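Local coordinates for CIR protein (Plasmodium chabaudi chabaudi, PDB 6ZYV) that is of unknown function but belongs to the variant PIR family of malaria parasites, with an ectodomain probably displayed by infected red blood cells, at residues L182-Q193 with S232-T242. The protein carries 5 engineered substitutions. Sequence-based numbering, arbitrary orientation.
Sequences LKDAQNFVDEYQ and SNFPPLPTTKT
The extended, proline-rich tail that ends the modelled ectodomain runs along helix 181-198, with Phe234 packed on Leu182. CD1 of Leu182 makes an off-centre CH-pi contact, 4.2 Å from the Phe234 ring centroid, while CB of Ala185 meets that ring at its edge, 3.6 Å from Phe234 CD1. Pro235 follows, its CG 3.8 Å from Val189 CG2, and the amide end of Gln186, bent at chi2 (72°), reaches CG and CB of Pro235. Leu237 reaches inward: its CD1 touches both Phe188 CE2 and Tyr192 CD2, 3.8 Å from each. Pro238 then packs against Val189 and Tyr192, its CD 3.6 Å from Tyr192 CD2. A water joins Tyr192 OH to Pro238 O at the edge of the tyrosine ring; the hydroxyl also bonds Tyr208. NE2 of Gln193, which also bonds Asn197, donates a nearly straight bond (169°) of 3.1 Å to Thr240 O; it lies in the Thr240 carbonyl plane, on a lone pair, and Thr240 O lies near the plane of the Gln193 amide. With this one direct hydrogen bond between the segments and a polyproline II-like backbone over 234-238, the arrangement is typical of an extended proline-rich segment packed on an alpha-helix, here in an all-helical ectodomain.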
# COMPACT_ATOMS: atom_id res chain seq x y z
N LEU A 182 -15.44 11.61 13.54
CA LEU A 182 -14.85 12.91 13.86
C LEU A 182 -13.73 12.79 14.88
O LEU A 182 -12.66 13.33 14.66
CB LEU A 182 -15.93 13.92 14.27
CG LEU A 182 -15.42 15.34 14.58
CD1 LEU A 182 -14.71 15.96 13.37
CD2 LEU A 182 -16.54 16.22 15.06
N LYS A 183 -13.95 12.04 15.96
CA LYS A 183 -12.94 11.80 17.00
C LYS A 183 -11.70 11.14 16.39
O LYS A 183 -10.59 11.59 16.65
CB LYS A 183 -13.53 10.90 18.10
CG LYS A 183 -12.57 10.62 19.26
CD LYS A 183 -13.16 9.63 20.30
CE LYS A 183 -13.85 10.28 21.49
NZ LYS A 183 -13.46 9.66 22.79
N ASP A 184 -11.88 10.12 15.53
CA ASP A 184 -10.77 9.43 14.88
C ASP A 184 -10.01 10.31 13.89
O ASP A 184 -8.79 10.21 13.82
CB ASP A 184 -11.23 8.12 14.21
CG ASP A 184 -11.67 7.05 15.19
OD1 ASP A 184 -11.48 7.23 16.42
OD2 ASP A 184 -12.23 6.02 14.72
N ALA A 185 -10.72 11.17 13.14
CA ALA A 185 -10.11 12.09 12.20
C ALA A 185 -9.26 13.12 12.94
O ALA A 185 -8.16 13.43 12.48
CB ALA A 185 -11.19 12.78 11.37
N GLN A 186 -9.72 13.60 14.11
CA GLN A 186 -8.95 14.54 14.93
C GLN A 186 -7.69 13.89 15.49
O GLN A 186 -6.64 14.51 15.46
CB GLN A 186 -9.81 15.15 16.06
CG GLN A 186 -9.14 16.39 16.73
CD GLN A 186 -9.09 17.68 15.90
OE1 GLN A 186 -10.12 18.29 15.57
NE2 GLN A 186 -7.88 18.13 15.55
N ASN A 187 -7.78 12.62 15.93
CA ASN A 187 -6.60 11.89 16.39
C ASN A 187 -5.63 11.66 15.22
O ASN A 187 -4.42 11.75 15.39
CB ASN A 187 -6.98 10.56 17.02
CG ASN A 187 -7.63 10.69 18.38
OD1 ASN A 187 -7.49 11.70 19.05
ND2 ASN A 187 -8.34 9.68 18.81
N PHE A 188 -6.16 11.36 14.03
CA PHE A 188 -5.37 11.13 12.83
C PHE A 188 -4.57 12.39 12.42
O PHE A 188 -3.38 12.29 12.17
CB PHE A 188 -6.28 10.65 11.68
CG PHE A 188 -5.54 10.54 10.36
CD1 PHE A 188 -4.69 9.46 10.11
CD2 PHE A 188 -5.65 11.54 9.41
CE1 PHE A 188 -3.98 9.40 8.91
CE2 PHE A 188 -4.93 11.48 8.23
CZ PHE A 188 -4.12 10.39 7.97
N VAL A 189 -5.22 13.57 12.35
CA VAL A 189 -4.54 14.80 11.97
C VAL A 189 -3.48 15.18 13.03
O VAL A 189 -2.40 15.65 12.65
CB VAL A 189 -5.49 15.97 11.60
CG1 VAL A 189 -6.44 15.58 10.48
CG2 VAL A 189 -6.21 16.57 12.78
N ASP A 190 -3.74 14.92 14.32
CA ASP A 190 -2.76 15.20 15.37
C ASP A 190 -1.56 14.24 15.24
O ASP A 190 -0.43 14.66 15.39
CB ASP A 190 -3.39 15.04 16.77
CG ASP A 190 -4.37 16.15 17.15
OD1 ASP A 190 -4.45 17.16 16.42
OD2 ASP A 190 -5.05 16.00 18.18
N GLU A 191 -1.82 12.97 14.93
CA GLU A 191 -0.79 11.95 14.75
C GLU A 191 0.08 12.29 13.52
O GLU A 191 1.29 12.14 13.56
CB GLU A 191 -1.45 10.57 14.57
CG GLU A 191 -0.45 9.43 14.51
CD GLU A 191 -1.02 8.08 14.11
OE1 GLU A 191 -2.24 8.00 13.84
OE2 GLU A 191 -0.24 7.10 14.05
N TYR A 192 -0.56 12.77 12.45
CA TYR A 192 0.15 13.17 11.25
C TYR A 192 0.98 14.46 11.49
O TYR A 192 2.14 14.54 11.06
CB TYR A 192 -0.85 13.35 10.11
CG TYR A 192 -0.19 13.84 8.85
CD1 TYR A 192 0.77 13.07 8.20
CD2 TYR A 192 -0.48 15.10 8.33
CE1 TYR A 192 1.40 13.53 7.06
CE2 TYR A 192 0.13 15.56 7.18
CZ TYR A 192 1.07 14.77 6.54
OH TYR A 192 1.73 15.26 5.44
N GLN A 193 0.43 15.44 12.24
CA GLN A 193 1.16 16.66 12.58
C GLN A 193 2.41 16.31 13.40
O GLN A 193 3.47 16.85 13.14
CB GLN A 193 0.26 17.63 13.39
CG GLN A 193 0.95 18.95 13.77
CD GLN A 193 1.28 19.79 12.56
OE1 GLN A 193 0.41 20.45 11.98
NE2 GLN A 193 2.54 19.77 12.13
N SER A 232 -20.63 16.63 10.18
CA SER A 232 -19.56 17.11 11.04
C SER A 232 -18.57 18.04 10.35
O SER A 232 -18.35 17.95 9.15
CB SER A 232 -18.80 15.93 11.65
OG SER A 232 -19.67 14.98 12.25
N ASN A 233 -17.91 18.88 11.15
CA ASN A 233 -16.88 19.79 10.69
C ASN A 233 -15.53 19.11 10.95
O ASN A 233 -15.01 19.18 12.05
CB ASN A 233 -16.99 21.09 11.46
CG ASN A 233 -15.97 22.15 11.14
OD1 ASN A 233 -15.75 23.06 11.95
ND2 ASN A 233 -15.34 22.09 9.97
N PHE A 234 -14.99 18.44 9.95
CA PHE A 234 -13.74 17.71 10.07
C PHE A 234 -12.55 18.64 9.98
O PHE A 234 -12.58 19.61 9.22
CB PHE A 234 -13.67 16.60 9.01
CG PHE A 234 -14.61 15.44 9.29
CD1 PHE A 234 -14.19 14.36 10.04
CD2 PHE A 234 -15.90 15.43 8.79
CE1 PHE A 234 -15.04 13.30 10.29
CE2 PHE A 234 -16.75 14.35 9.04
CZ PHE A 234 -16.32 13.31 9.81
N PRO A 235 -11.49 18.38 10.76
CA PRO A 235 -10.31 19.24 10.67
C PRO A 235 -9.59 19.02 9.33
O PRO A 235 -9.63 17.92 8.75
CB PRO A 235 -9.44 18.77 11.86
CG PRO A 235 -9.81 17.35 12.04
CD PRO A 235 -11.27 17.25 11.69
N PRO A 236 -8.91 20.05 8.82
CA PRO A 236 -8.14 19.88 7.58
C PRO A 236 -6.83 19.13 7.85
O PRO A 236 -6.30 19.16 8.96
CB PRO A 236 -7.87 21.31 7.13
CG PRO A 236 -7.79 22.09 8.43
CD PRO A 236 -8.74 21.41 9.40
N LEU A 237 -6.30 18.47 6.83
CA LEU A 237 -5.04 17.76 6.95
C LEU A 237 -3.91 18.78 7.09
O LEU A 237 -3.85 19.73 6.31
CB LEU A 237 -4.80 16.90 5.71
CG LEU A 237 -3.61 15.96 5.82
CD1 LEU A 237 -3.94 14.79 6.71
CD2 LEU A 237 -3.15 15.49 4.47
N PRO A 238 -3.03 18.61 8.11
CA PRO A 238 -1.89 19.53 8.29
C PRO A 238 -1.05 19.75 7.01
O PRO A 238 -0.88 18.83 6.22
CB PRO A 238 -1.06 18.84 9.36
CG PRO A 238 -2.04 18.00 10.11
CD PRO A 238 -3.03 17.54 9.12
N THR A 239 -0.60 21.00 6.77
CA THR A 239 0.15 21.30 5.55
C THR A 239 1.65 21.41 5.72
O THR A 239 2.38 21.37 4.73
CB THR A 239 -0.39 22.59 4.88
OG1 THR A 239 -0.07 23.71 5.70
CG2 THR A 239 -1.87 22.55 4.62
N THR A 240 2.12 21.62 6.95
CA THR A 240 3.54 21.83 7.21
C THR A 240 3.94 21.39 8.61
O THR A 240 3.07 21.20 9.46
CB THR A 240 3.85 23.34 7.02
OG1 THR A 240 5.21 23.61 7.37
CG2 THR A 240 2.96 24.23 7.87
N LYS A 241 5.26 21.26 8.87
CA LYS A 241 5.73 21.03 10.23
C LYS A 241 5.45 22.32 11.06
O LYS A 241 5.35 23.42 10.50
CB LYS A 241 7.20 20.58 10.30
CG LYS A 241 8.23 21.67 10.02
CD LYS A 241 9.61 21.07 9.77
CE LYS A 241 10.57 22.12 9.26
NZ LYS A 241 11.74 21.52 8.55
N THR A 242 5.27 22.16 12.35
CA THR A 242 4.87 23.17 13.32
C THR A 242 5.86 23.18 14.48
O THR A 242 6.21 24.25 14.99
CB THR A 242 3.40 22.85 13.71
OG1 THR A 242 2.51 23.52 12.81
CG2 THR A 242 3.06 23.17 15.15
O HOH W 1 1.11 17.67 4.57